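Local coordinates for lipopolysaccharide biosynthesis protein wbpB (Thermus thermophilus, PDB 3O9Z) that probably acts as an NAD-dependent dehydrogenase in the biosynthesis of 2,3-diacetamido-2,3-dideoxy-D-mannuronic acid, and binds NAD together with 2-oxoglutarate, at residues 13-16 with 17-20; 99-102 with 103-107; 266-269 with 270-274; 80-83 with 84-87. One frame throughout, in Å; residues are numbered along the deposited sequence.

Interaction 1 of 4, residues 13-16 with 17-20; sequences GYIA and PRHL. With NAD (nicotinamide-adenine-dinucleotide), chain E.
With chi1 at -155°, Ile15 swings CG1 to the far side from its backbone N, and CD1 ends over the guanidinium of Arg18. The Arg18 chain bends at chi3 (-94°), which helps to bring its guanidinium back over the turn. The turn belongs to the glycine-rich dinucleotide-binding loop of the Rossmann fold, between strand 5-9 and helix 16-25. Ile15 CD1 lies 3.3 Å from Arg18 CZ, over the centre of one face. Tyr14 OH comes to the edge of the same group, 3.6 Å from Arg18 NH2, with the ring and guanidinium planes 80° apart. Backbone bonds close the first turn of the helix: Arg18 N donates to Ile15 O at 2.9 Å, and Leu20 N to Ala16 O at 3.0 Å. His19 sets its ring edge against Ile15 O. The polar ends of that ring go to Tyr270 and Glu102, which ties the start of the helix to two other parts of the chain. The loop itself holds the NAD pyrophosphate through main-chain amides, one for each phosphate. Ile15 N donates to NAD O2N at 2.9 Å. Gly13 has no side chain, and its CA approaches NAD O5B to 3.1 Å. The bond from Tyr14 N to NAD O1A, 2.8 Å long, is almost perfectly straight.

Interaction 2 of 4, residues 99-102 with 103-107; sequences ALSE and KPLVL. With NAD (nicotinamide-adenine-dinucleotide), chain E; AKG (2-oxoglutaric acid), chain F.
Glu102, Lys103 and Pro104 form the Glu-Lys-Pro motif of the Gfo/Idh/MocA oxidoreductases, placed just after strand 98-101 of the Rossmann fold. It lies where NAD and 2-oxoglutarate meet. Glu102 bends at chi2 (-67°), which curls its carboxylate back over its own main chain. OE1 then accepts a bond from Lys103 N at 3.2 Å, on its anti side and 20° out of the carboxylate plane. The same oxygen lies 3.2 Å from NAD C2N, beside the nicotinamide ring. OE2 is held by His266 as well as by His19, so the carboxylate is fixed from both ends. The peptide bond before Pro104 is cis and turns the chain sharply. Just before it, Ser101 OG donates to Glu102 O at 3.0 Å, in the carbonyl plane and on a lone pair. Leu105 folds back so that CD1 packs 3.5 Å from Ser101 CB. Lys103 coils instead of extending: chi1, chi2 and chi3 are all near +60°, with chi1 at 45°. This lets the side chain wrap round toward the ligands while CD passes 3.5 Å from NAD C2N. Lys103 NZ is gripped by three oxygens, one of them Asn183 O. NZ donates to NAD O2D at 2.8 Å and, also at 2.8 Å, to the keto oxygen O5 of 2-oxoglutarate.

Interaction 3 of 4, residues 266-269 with 270-274; sequences HTEV and YRKTL
Glu268 and Arg271 lie side by side on the surface of one helix and form a two-pronged salt bridge, three residues apart. Arg271 takes the carboxylate side-on. Its NE donates to OE1 at 3.2 Å, with OE1 in the guanidinium plane but NE above the carboxylate plane. Its NH2 donates to OE2 at 2.8 Å, on the syn side. The two flat groups are twisted 44° from each other. The bend of Glu268 at chi2 (68°) turns the carboxylate along the helix to meet the arginine, and OE2 also rests 3.5 Å from Lys272 CG. An alanine at Glu268 would take away both acceptors and is likely to leave the Arg271 guanidinium free to turn. Helix 266-274 comes late in the chain but packs back on the Rossmann domain, against helix 16-25 and strands 75-78 and 98-101. One step round the helix, Val269 O accepts twice, from Thr273 N at 3.0 Å and from Thr273 OG1 at 2.7 Å, the donors lying on opposite faces of the carbonyl plane. This is a common way for a threonine within a helix to satisfy its hydroxyl. Tyr270 faces the Rossmann domain, its CD2 edge 3.3 Å from His266 O, and besides His19 its hydroxyl bonds to Ser77. Thr267 OG1 reaches Glu25, and Lys272 NZ forms a salt bridge with Glu277.

Interaction 4 of 4, residues 80-83 with 84-87; sequences SPNH and LHYP. With NAD (nicotinamide-adenine-dinucleotide), chain E.
Asn82 sets its CA squarely over the ring of His85, a CH-pi contact 3.8 Å from the ring centroid. This is the tight side of the turn that leads from strand 75-78 of the Rossmann fold into helix 85-94. His85 NE2 donates to Ser80 O at 2.7 Å, in the plane of its ring, and NAD O3D lies at the same edge. Asn82 OD1 accepts from that ribose hydroxyl at 2.7 Å. Leu84 N closes the turn on Pro81 O, and Leu84 CD1 reaches the adenine, 3.4 Å from NAD N7A. The other side is looser. Tyr86 N lies too far from Asn82 O for a direct bond, and a water joins them, 2.8 Å from Asn82 O and 2.9 Å from Tyr86 N. Leu84 CG lies over one face of the partly exposed His83 ring, whose NE2 bonds to Glu55 of the third subunit. A leucine in place of His85 would remove the ring nitrogens and would probably leave Ser80 O and Pro104 O without this donor. Both nitrogens of His85 face carbonyl oxygens, which would probably favour a doubly protonated ring beside the ribose.

How the interactions relate
NAD touches all four, interaction 3 through His266. Interaction 1 holds the pyrophosphate, interaction 2 the nicotinamide end, and interaction 4 the nicotinamide ribose and adenine. Interaction 2 is the hub. Glu102 OE2 probably accepts from His19 NE2 of interaction 1 and from His266 NE2 of interaction 3, each at 2.7 Å. His19 ND1 and Tyr270 OH, also 2.7 Å apart, complete this polar cluster beside the nicotinamide. Interactions 2 and 4 are closest, with centres about 7 Å apart and His85 ND1 2.8 Å from Pro104 O. Interactions 3 and 4 do not touch; their nearest atoms are about 10 Å apart. Of the four, interaction 2 alone bonds to 2-oxoglutarate, through Lys103.

Interaction 1 of 4, residues 13-16 with 17-20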
# COMPACT_ATOMS: atom_id res chain seq x y z
N GLY A 13 -1.32 11.01 -9.27
CA GLY A 13 -0.65 11.95 -8.42
C GLY A 13 -1.07 13.37 -8.65
O GLY A 13 -1.85 13.71 -9.56
N TYR A 14 -0.55 14.25 -7.80
CA TYR A 14 -0.82 15.66 -7.95
C TYR A 14 -0.50 16.27 -9.32
O TYR A 14 -1.28 17.06 -9.86
CB TYR A 14 -0.08 16.46 -6.87
CG TYR A 14 -0.21 17.93 -7.11
CD1 TYR A 14 0.87 18.64 -7.62
CD2 TYR A 14 -1.36 18.63 -6.73
CE1 TYR A 14 0.78 20.00 -7.88
CE2 TYR A 14 -1.46 20.02 -6.99
CZ TYR A 14 -0.37 20.67 -7.53
OH TYR A 14 -0.44 22.02 -7.80
N ILE A 15 0.68 15.99 -9.87
CA ILE A 15 1.10 16.68 -11.09
C ILE A 15 0.58 15.98 -12.35
O ILE A 15 0.56 16.61 -13.42
CB ILE A 15 2.66 16.79 -11.19
CG1 ILE A 15 3.09 17.97 -12.06
CG2 ILE A 15 3.28 15.43 -11.64
CD1 ILE A 15 2.61 19.33 -11.54
N ALA A 16 0.14 14.73 -12.22
CA ALA A 16 -0.35 14.00 -13.42
C ALA A 16 -1.35 14.74 -14.31
O ALA A 16 -1.25 14.65 -15.54
CB ALA A 16 -0.90 12.62 -13.02
N PRO A 17 -2.31 15.48 -13.75
CA PRO A 17 -3.29 16.11 -14.65
C PRO A 17 -2.64 17.13 -15.59
O PRO A 17 -3.17 17.44 -16.66
CB PRO A 17 -4.26 16.79 -13.69
CG PRO A 17 -4.18 15.93 -12.45
CD PRO A 17 -2.73 15.51 -12.33
N ARG A 18 -1.51 17.73 -15.19
CA ARG A 18 -0.82 18.66 -16.07
C ARG A 18 -0.20 17.92 -17.24
O ARG A 18 -0.13 18.47 -18.36
CB ARG A 18 0.29 19.41 -15.32
CG ARG A 18 0.04 20.88 -15.25
CD ARG A 18 1.14 21.62 -14.50
NE ARG A 18 0.80 21.79 -13.09
CZ ARG A 18 1.59 22.36 -12.20
NH1 ARG A 18 2.78 22.82 -12.58
NH2 ARG A 18 1.21 22.47 -10.93
N HIS A 19 0.20 16.68 -17.03
CA HIS A 19 0.75 15.84 -18.12
C HIS A 19 -0.37 15.35 -19.03
O HIS A 19 -0.17 15.29 -20.24
CB HIS A 19 1.48 14.63 -17.54
CG HIS A 19 2.76 14.99 -16.87
ND1 HIS A 19 3.97 14.91 -17.53
CD2 HIS A 19 3.03 15.54 -15.65
CE1 HIS A 19 4.94 15.35 -16.74
NE2 HIS A 19 4.39 15.77 -15.61
N LEU A 20 -1.54 15.08 -18.47
CA LEU A 20 -2.67 14.68 -19.30
C LEU A 20 -3.08 15.83 -20.17
O LEU A 20 -3.31 15.62 -21.37
CB LEU A 20 -3.88 14.32 -18.42
CG LEU A 20 -3.71 13.06 -17.59
CD1 LEU A 20 -4.95 12.77 -16.69
CD2 LEU A 20 -3.38 11.82 -18.43
PA NAD E . 2.32 12.55 -5.67
O1A NAD E . 1.10 13.39 -5.70
O2A NAD E . 2.82 11.87 -4.39
O5B NAD E . 1.98 11.49 -6.79
C5B NAD E . 2.94 10.48 -6.94
C4B NAD E . 2.28 9.30 -7.70
O4B NAD E . 3.27 8.30 -8.06
C3B NAD E . 1.30 8.58 -6.74
O3B NAD E . -0.03 8.50 -7.30
C2B NAD E . 1.94 7.20 -6.49
O2B NAD E . 1.01 6.14 -6.26
C1B NAD E . 2.63 7.03 -7.87
N9A NAD E . 3.68 5.98 -7.81
C8A NAD E . 4.38 5.40 -6.80
N7A NAD E . 5.18 4.44 -7.26
C5A NAD E . 4.93 4.32 -8.61
C6A NAD E . 5.43 3.47 -9.67
N6A NAD E . 6.32 2.47 -9.39
N1A NAD E . 4.90 3.76 -10.85
C2A NAD E . 4.02 4.68 -11.21
N3A NAD E . 3.52 5.47 -10.23
C4A NAD E . 4.00 5.30 -8.99
O3 NAD E . 3.54 13.42 -6.24
PN NAD E . 3.61 14.55 -7.31
O1N NAD E . 3.63 15.90 -6.60
O2N NAD E . 2.59 14.31 -8.39
O5D NAD E . 5.11 14.44 -7.85
C5D NAD E . 5.26 13.53 -8.90
C4D NAD E . 6.58 13.90 -9.60
O4D NAD E . 6.33 15.17 -10.24
C3D NAD E . 7.81 14.07 -8.69
O3D NAD E . 8.96 13.70 -9.50
C2D NAD E . 7.83 15.59 -8.50
O2D NAD E . 9.15 16.08 -8.27
C1D NAD E . 7.25 16.18 -9.78
N1N NAD E . 6.61 17.48 -9.59
C2N NAD E . 6.90 18.48 -10.40
C3N NAD E . 6.35 19.74 -10.32
C7N NAD E . 6.85 20.74 -11.27
O7N NAD E . 7.38 20.42 -12.36
N7N NAD E . 6.58 22.00 -10.94
C4N NAD E . 5.39 19.96 -9.32
C5N NAD E . 5.04 18.86 -8.53
C6N NAD E . 5.63 17.61 -8.67

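Interaction 2 of 4, residues 99-102 with 103-107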
# COMPACT_ATOMS: atom_id res chain seq x y z
N ALA A 99 12.11 8.86 -23.03
CA ALA A 99 11.56 9.18 -21.71
C ALA A 99 11.41 10.66 -21.57
O ALA A 99 12.30 11.45 -21.99
CB ALA A 99 12.46 8.63 -20.64
N LEU A 100 10.34 11.07 -20.90
CA LEU A 100 10.19 12.45 -20.52
C LEU A 100 9.84 12.43 -19.05
O LEU A 100 8.68 12.17 -18.68
CB LEU A 100 9.12 13.21 -21.28
CG LEU A 100 8.82 14.67 -20.87
CD1 LEU A 100 10.11 15.50 -20.61
CD2 LEU A 100 7.84 15.41 -21.77
N SER A 101 10.82 12.74 -18.23
CA SER A 101 10.66 12.59 -16.79
C SER A 101 10.46 13.94 -16.11
O SER A 101 11.07 14.94 -16.47
CB SER A 101 11.91 11.96 -16.22
OG SER A 101 11.82 11.74 -14.83
N GLU A 102 9.57 13.94 -15.11
CA GLU A 102 9.55 15.08 -14.19
C GLU A 102 10.93 15.34 -13.62
O GLU A 102 11.77 14.45 -13.49
CB GLU A 102 8.53 14.84 -13.07
CG GLU A 102 7.13 15.29 -13.45
CD GLU A 102 7.00 16.80 -13.59
OE1 GLU A 102 8.00 17.50 -13.19
OE2 GLU A 102 5.95 17.31 -14.03
N LYS A 103 11.08 16.57 -13.10
CA LYS A 103 12.25 16.91 -12.29
C LYS A 103 12.19 16.24 -10.92
O LYS A 103 11.10 15.86 -10.45
CB LYS A 103 12.45 18.43 -12.17
CG LYS A 103 11.18 19.27 -11.88
CD LYS A 103 10.37 18.91 -10.61
CE LYS A 103 11.15 19.11 -9.31
NZ LYS A 103 10.19 18.70 -8.20
N PRO A 104 13.33 16.03 -10.28
CA PRO A 104 14.70 16.05 -10.86
C PRO A 104 14.76 14.88 -11.84
O PRO A 104 14.17 13.84 -11.57
CB PRO A 104 15.61 15.78 -9.65
CG PRO A 104 14.72 14.90 -8.73
CD PRO A 104 13.34 15.51 -8.90
N LEU A 105 15.47 15.02 -12.96
CA LEU A 105 15.52 13.93 -13.94
C LEU A 105 15.90 12.59 -13.29
O LEU A 105 15.22 11.57 -13.52
CB LEU A 105 16.53 14.33 -15.06
CG LEU A 105 16.62 13.40 -16.29
CD1 LEU A 105 15.22 13.10 -16.79
CD2 LEU A 105 17.42 14.13 -17.39
N VAL A 106 16.97 12.56 -12.51
CA VAL A 106 17.34 11.46 -11.65
C VAL A 106 17.94 12.03 -10.37
O VAL A 106 18.08 13.26 -10.26
CB VAL A 106 18.32 10.44 -12.28
CG1 VAL A 106 17.73 9.84 -13.58
CG2 VAL A 106 19.69 11.16 -12.61
N LEU A 107 18.26 11.17 -9.42
CA LEU A 107 18.77 11.61 -8.11
C LEU A 107 20.28 11.78 -8.10
O LEU A 107 20.81 12.58 -7.34
CB LEU A 107 18.34 10.68 -6.96
CG LEU A 107 16.84 10.72 -6.63
CD1 LEU A 107 16.61 9.75 -5.44
CD2 LEU A 107 16.55 12.22 -6.32
PA NAD E . 2.32 12.55 -5.67
O1A NAD E . 1.10 13.39 -5.70
O2A NAD E . 2.82 11.87 -4.39
O5B NAD E . 1.98 11.49 -6.79
C5B NAD E . 2.94 10.48 -6.94
C4B NAD E . 2.28 9.30 -7.70
O4B NAD E . 3.27 8.30 -8.06
C3B NAD E . 1.30 8.58 -6.74
O3B NAD E . -0.03 8.50 -7.30
C2B NAD E . 1.94 7.20 -6.49
O2B NAD E . 1.01 6.14 -6.26
C1B NAD E . 2.63 7.03 -7.87
N9A NAD E . 3.68 5.98 -7.81
C8A NAD E . 4.38 5.40 -6.80
N7A NAD E . 5.18 4.44 -7.26
C5A NAD E . 4.93 4.32 -8.61
C6A NAD E . 5.43 3.47 -9.67
N6A NAD E . 6.32 2.47 -9.39
N1A NAD E . 4.90 3.76 -10.85
C2A NAD E . 4.02 4.68 -11.21
N3A NAD E . 3.52 5.47 -10.23
C4A NAD E . 4.00 5.30 -8.99
O3 NAD E . 3.54 13.42 -6.24
PN NAD E . 3.61 14.55 -7.31
O1N NAD E . 3.63 15.90 -6.60
O2N NAD E . 2.59 14.31 -8.39
O5D NAD E . 5.11 14.44 -7.85
C5D NAD E . 5.26 13.53 -8.90
C4D NAD E . 6.58 13.90 -9.60
O4D NAD E . 6.33 15.17 -10.24
C3D NAD E . 7.81 14.07 -8.69
O3D NAD E . 8.96 13.70 -9.50
C2D NAD E . 7.83 15.59 -8.50
O2D NAD E . 9.15 16.08 -8.27
C1D NAD E . 7.25 16.18 -9.78
N1N NAD E . 6.61 17.48 -9.59
C2N NAD E . 6.90 18.48 -10.40
C3N NAD E . 6.35 19.74 -10.32
C7N NAD E . 6.85 20.74 -11.27
O7N NAD E . 7.38 20.42 -12.36
N7N NAD E . 6.58 22.00 -10.94
C4N NAD E . 5.39 19.96 -9.32
C5N NAD E . 5.04 18.86 -8.53
C6N NAD E . 5.63 17.61 -8.67
C1 AKG F . 7.27 20.20 -6.42
O1 AKG F . 6.42 20.42 -5.52
O2 AKG F . 7.78 19.08 -6.57
C2 AKG F . 7.61 21.19 -7.42
O5 AKG F . 8.44 20.89 -8.28
C3 AKG F . 6.99 22.56 -7.39
C4 AKG F . 7.95 23.48 -6.62
C5 AKG F . 7.37 24.86 -6.35
O3 AKG F . 6.21 24.96 -5.91
O4 AKG F . 8.06 25.85 -6.58

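Interaction 3 of 4, residues 266-269 with 270-274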
# COMPACT_ATOMS: atom_id res chain seq x y z
N HIS A 266 3.72 23.22 -18.53
CA HIS A 266 4.06 21.86 -18.92
C HIS A 266 3.82 21.59 -20.41
O HIS A 266 4.52 20.80 -21.02
CB HIS A 266 3.27 20.84 -18.07
CG HIS A 266 3.94 20.51 -16.76
ND1 HIS A 266 4.28 21.48 -15.84
CD2 HIS A 266 4.36 19.33 -16.26
CE1 HIS A 266 4.85 20.89 -14.80
NE2 HIS A 266 4.89 19.59 -15.03
N THR A 267 2.79 22.21 -20.97
CA THR A 267 2.50 21.90 -22.37
C THR A 267 3.64 22.42 -23.25
O THR A 267 4.13 21.73 -24.15
CB THR A 267 1.16 22.52 -22.78
OG1 THR A 267 0.10 21.85 -22.07
CG2 THR A 267 0.96 22.38 -24.30
N GLU A 268 4.15 23.60 -22.90
CA GLU A 268 5.34 24.09 -23.59
C GLU A 268 6.62 23.25 -23.47
O GLU A 268 7.31 23.04 -24.44
CB GLU A 268 5.58 25.55 -23.20
CG GLU A 268 6.83 26.15 -23.85
CD GLU A 268 6.71 26.32 -25.35
OE1 GLU A 268 5.56 26.36 -25.88
OE2 GLU A 268 7.79 26.45 -25.97
N VAL A 269 6.93 22.67 -22.30
CA VAL A 269 7.97 21.68 -22.24
C VAL A 269 7.73 20.51 -23.21
O VAL A 269 8.66 19.98 -23.79
CB VAL A 269 8.13 21.20 -20.77
CG1 VAL A 269 9.16 20.12 -20.63
CG2 VAL A 269 8.50 22.43 -19.92
N TYR A 270 6.48 20.03 -23.27
CA TYR A 270 6.19 18.84 -24.08
C TYR A 270 6.43 19.16 -25.55
O TYR A 270 7.08 18.43 -26.28
CB TYR A 270 4.72 18.43 -23.89
CG TYR A 270 4.51 17.33 -22.88
CD1 TYR A 270 4.08 16.07 -23.29
CD2 TYR A 270 4.70 17.55 -21.52
CE1 TYR A 270 3.89 15.04 -22.37
CE2 TYR A 270 4.51 16.55 -20.61
CZ TYR A 270 4.10 15.31 -21.03
OH TYR A 270 3.95 14.27 -20.16
N ARG A 271 5.92 20.33 -25.92
CA ARG A 271 6.16 20.78 -27.30
C ARG A 271 7.65 20.87 -27.67
O ARG A 271 8.08 20.38 -28.72
CB ARG A 271 5.48 22.13 -27.50
CG ARG A 271 5.61 22.60 -28.94
CD ARG A 271 5.29 24.08 -29.12
NE ARG A 271 6.35 24.94 -28.59
CZ ARG A 271 7.52 25.17 -29.18
NH1 ARG A 271 7.83 24.57 -30.32
NH2 ARG A 271 8.41 25.98 -28.62
N LYS A 272 8.44 21.50 -26.81
CA LYS A 272 9.86 21.60 -27.10
C LYS A 272 10.50 20.23 -27.21
O LYS A 272 11.36 20.01 -28.05
CB LYS A 272 10.56 22.39 -25.99
CG LYS A 272 10.15 23.86 -25.98
CD LYS A 272 11.11 24.73 -25.17
CE LYS A 272 12.58 24.51 -25.53
NZ LYS A 272 13.06 25.48 -26.57
N THR A 273 10.06 19.30 -26.38
CA THR A 273 10.68 17.99 -26.35
C THR A 273 10.41 17.33 -27.70
O THR A 273 11.28 16.72 -28.30
CB THR A 273 10.10 17.17 -25.16
OG1 THR A 273 10.37 17.93 -23.96
CG2 THR A 273 10.79 15.82 -25.07
N LEU A 274 9.17 17.45 -28.17
CA LEU A 274 8.77 16.69 -29.35
C LEU A 274 9.39 17.36 -30.56
O LEU A 274 9.53 16.74 -31.61
CB LEU A 274 7.26 16.69 -29.50
CG LEU A 274 6.49 15.89 -28.44
CD1 LEU A 274 5.05 15.88 -28.89
CD2 LEU A 274 7.01 14.48 -28.24

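Interaction 4 of 4, residues 80-83 with 84-87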
# COMPACT_ATOMS: atom_id res chain seq x y z
N SER A 80 6.24 9.73 -11.38
CA SER A 80 6.41 8.94 -10.17
C SER A 80 7.33 9.65 -9.16
O SER A 80 7.95 10.68 -9.54
CB SER A 80 6.96 7.56 -10.54
OG SER A 80 8.19 7.79 -11.26
N PRO A 81 7.45 9.14 -7.92
CA PRO A 81 8.42 9.68 -6.94
C PRO A 81 9.85 9.63 -7.49
O PRO A 81 10.17 8.83 -8.39
CB PRO A 81 8.30 8.75 -5.74
CG PRO A 81 6.81 8.30 -5.81
CD PRO A 81 6.59 8.11 -7.29
N ASN A 82 10.69 10.56 -7.04
CA ASN A 82 11.94 10.86 -7.71
C ASN A 82 12.84 9.67 -7.83
O ASN A 82 13.53 9.58 -8.88
CB ASN A 82 12.69 11.98 -6.95
CG ASN A 82 11.85 13.26 -6.86
OD1 ASN A 82 10.87 13.46 -7.57
ND2 ASN A 82 12.30 14.16 -5.97
N HIS A 83 12.91 8.81 -6.83
CA HIS A 83 13.84 7.68 -6.88
C HIS A 83 13.44 6.68 -7.96
O HIS A 83 14.29 5.86 -8.36
CB HIS A 83 13.94 6.98 -5.55
CG HIS A 83 12.69 6.26 -5.16
ND1 HIS A 83 11.45 6.87 -5.09
CD2 HIS A 83 12.50 4.97 -4.79
CE1 HIS A 83 10.56 5.97 -4.71
NE2 HIS A 83 11.18 4.82 -4.49
N LEU A 84 12.19 6.73 -8.40
CA LEU A 84 11.76 5.82 -9.46
C LEU A 84 12.03 6.40 -10.84
O LEU A 84 11.84 5.70 -11.86
CB LEU A 84 10.24 5.55 -9.32
CG LEU A 84 10.00 4.54 -8.21
CD1 LEU A 84 8.55 4.72 -7.69
CD2 LEU A 84 10.18 3.10 -8.76
N HIS A 85 12.47 7.66 -10.95
CA HIS A 85 12.71 8.18 -12.28
C HIS A 85 13.80 7.37 -13.00
O HIS A 85 13.55 6.96 -14.15
CB HIS A 85 13.08 9.68 -12.23
CG HIS A 85 11.97 10.58 -11.75
ND1 HIS A 85 12.14 11.94 -11.62
CD2 HIS A 85 10.72 10.30 -11.29
CE1 HIS A 85 11.03 12.47 -11.14
NE2 HIS A 85 10.14 11.51 -10.95
N TYR A 86 14.93 7.16 -12.35
CA TYR A 86 16.05 6.42 -13.01
C TYR A 86 15.55 5.04 -13.51
O TYR A 86 15.73 4.78 -14.72
CB TYR A 86 17.24 6.29 -12.05
CG TYR A 86 18.32 5.37 -12.60
CD1 TYR A 86 19.05 5.78 -13.70
CD2 TYR A 86 18.63 4.19 -11.96
CE1 TYR A 86 20.05 4.95 -14.21
CE2 TYR A 86 19.65 3.35 -12.46
CZ TYR A 86 20.35 3.80 -13.55
OH TYR A 86 21.40 3.02 -14.06
N PRO A 87 14.99 4.18 -12.61
CA PRO A 87 14.65 2.83 -13.13
C PRO A 87 13.51 2.86 -14.12
O PRO A 87 13.41 1.90 -14.92
CB PRO A 87 14.38 2.00 -11.88
CG PRO A 87 13.94 3.07 -10.86
CD PRO A 87 14.91 4.22 -11.14
PA NAD E . 2.32 12.55 -5.67
O1A NAD E . 1.10 13.39 -5.70
O2A NAD E . 2.82 11.87 -4.39
O5B NAD E . 1.98 11.49 -6.79
C5B NAD E . 2.94 10.48 -6.94
C4B NAD E . 2.28 9.30 -7.70
O4B NAD E . 3.27 8.30 -8.06
C3B NAD E . 1.30 8.58 -6.74
O3B NAD E . -0.03 8.50 -7.30
C2B NAD E . 1.94 7.20 -6.49
O2B NAD E . 1.01 6.14 -6.26
C1B NAD E . 2.63 7.03 -7.87
N9A NAD E . 3.68 5.98 -7.81
C8A NAD E . 4.38 5.40 -6.80
N7A NAD E . 5.18 4.44 -7.26
C5A NAD E . 4.93 4.32 -8.61
C6A NAD E . 5.43 3.47 -9.67
N6A NAD E . 6.32 2.47 -9.39
N1A NAD E . 4.90 3.76 -10.85
C2A NAD E . 4.02 4.68 -11.21
N3A NAD E . 3.52 5.47 -10.23
C4A NAD E . 4.00 5.30 -8.99
O3 NAD E . 3.54 13.42 -6.24
PN NAD E . 3.61 14.55 -7.31
O1N NAD E . 3.63 15.90 -6.60
O2N NAD E . 2.59 14.31 -8.39
O5D NAD E . 5.11 14.44 -7.85
C5D NAD E . 5.26 13.53 -8.90
C4D NAD E . 6.58 13.90 -9.60
O4D NAD E . 6.33 15.17 -10.24
C3D NAD E . 7.81 14.07 -8.69
O3D NAD E . 8.96 13.70 -9.50
C2D NAD E . 7.83 15.59 -8.50
O2D NAD E . 9.15 16.08 -8.27
C1D NAD E . 7.25 16.18 -9.78
N1N NAD E . 6.61 17.48 -9.59
C2N NAD E . 6.90 18.48 -10.40
C3N NAD E . 6.35 19.74 -10.32
C7N NAD E . 6.85 20.74 -11.27
O7N NAD E . 7.38 20.42 -12.36
N7N NAD E . 6.58 22.00 -10.94
C4N NAD E . 5.39 19.96 -9.32
C5N NAD E . 5.04 18.86 -8.53
C6N NAD E . 5.63 17.61 -8.67
O HOH W 1 15.87 8.69 -10.07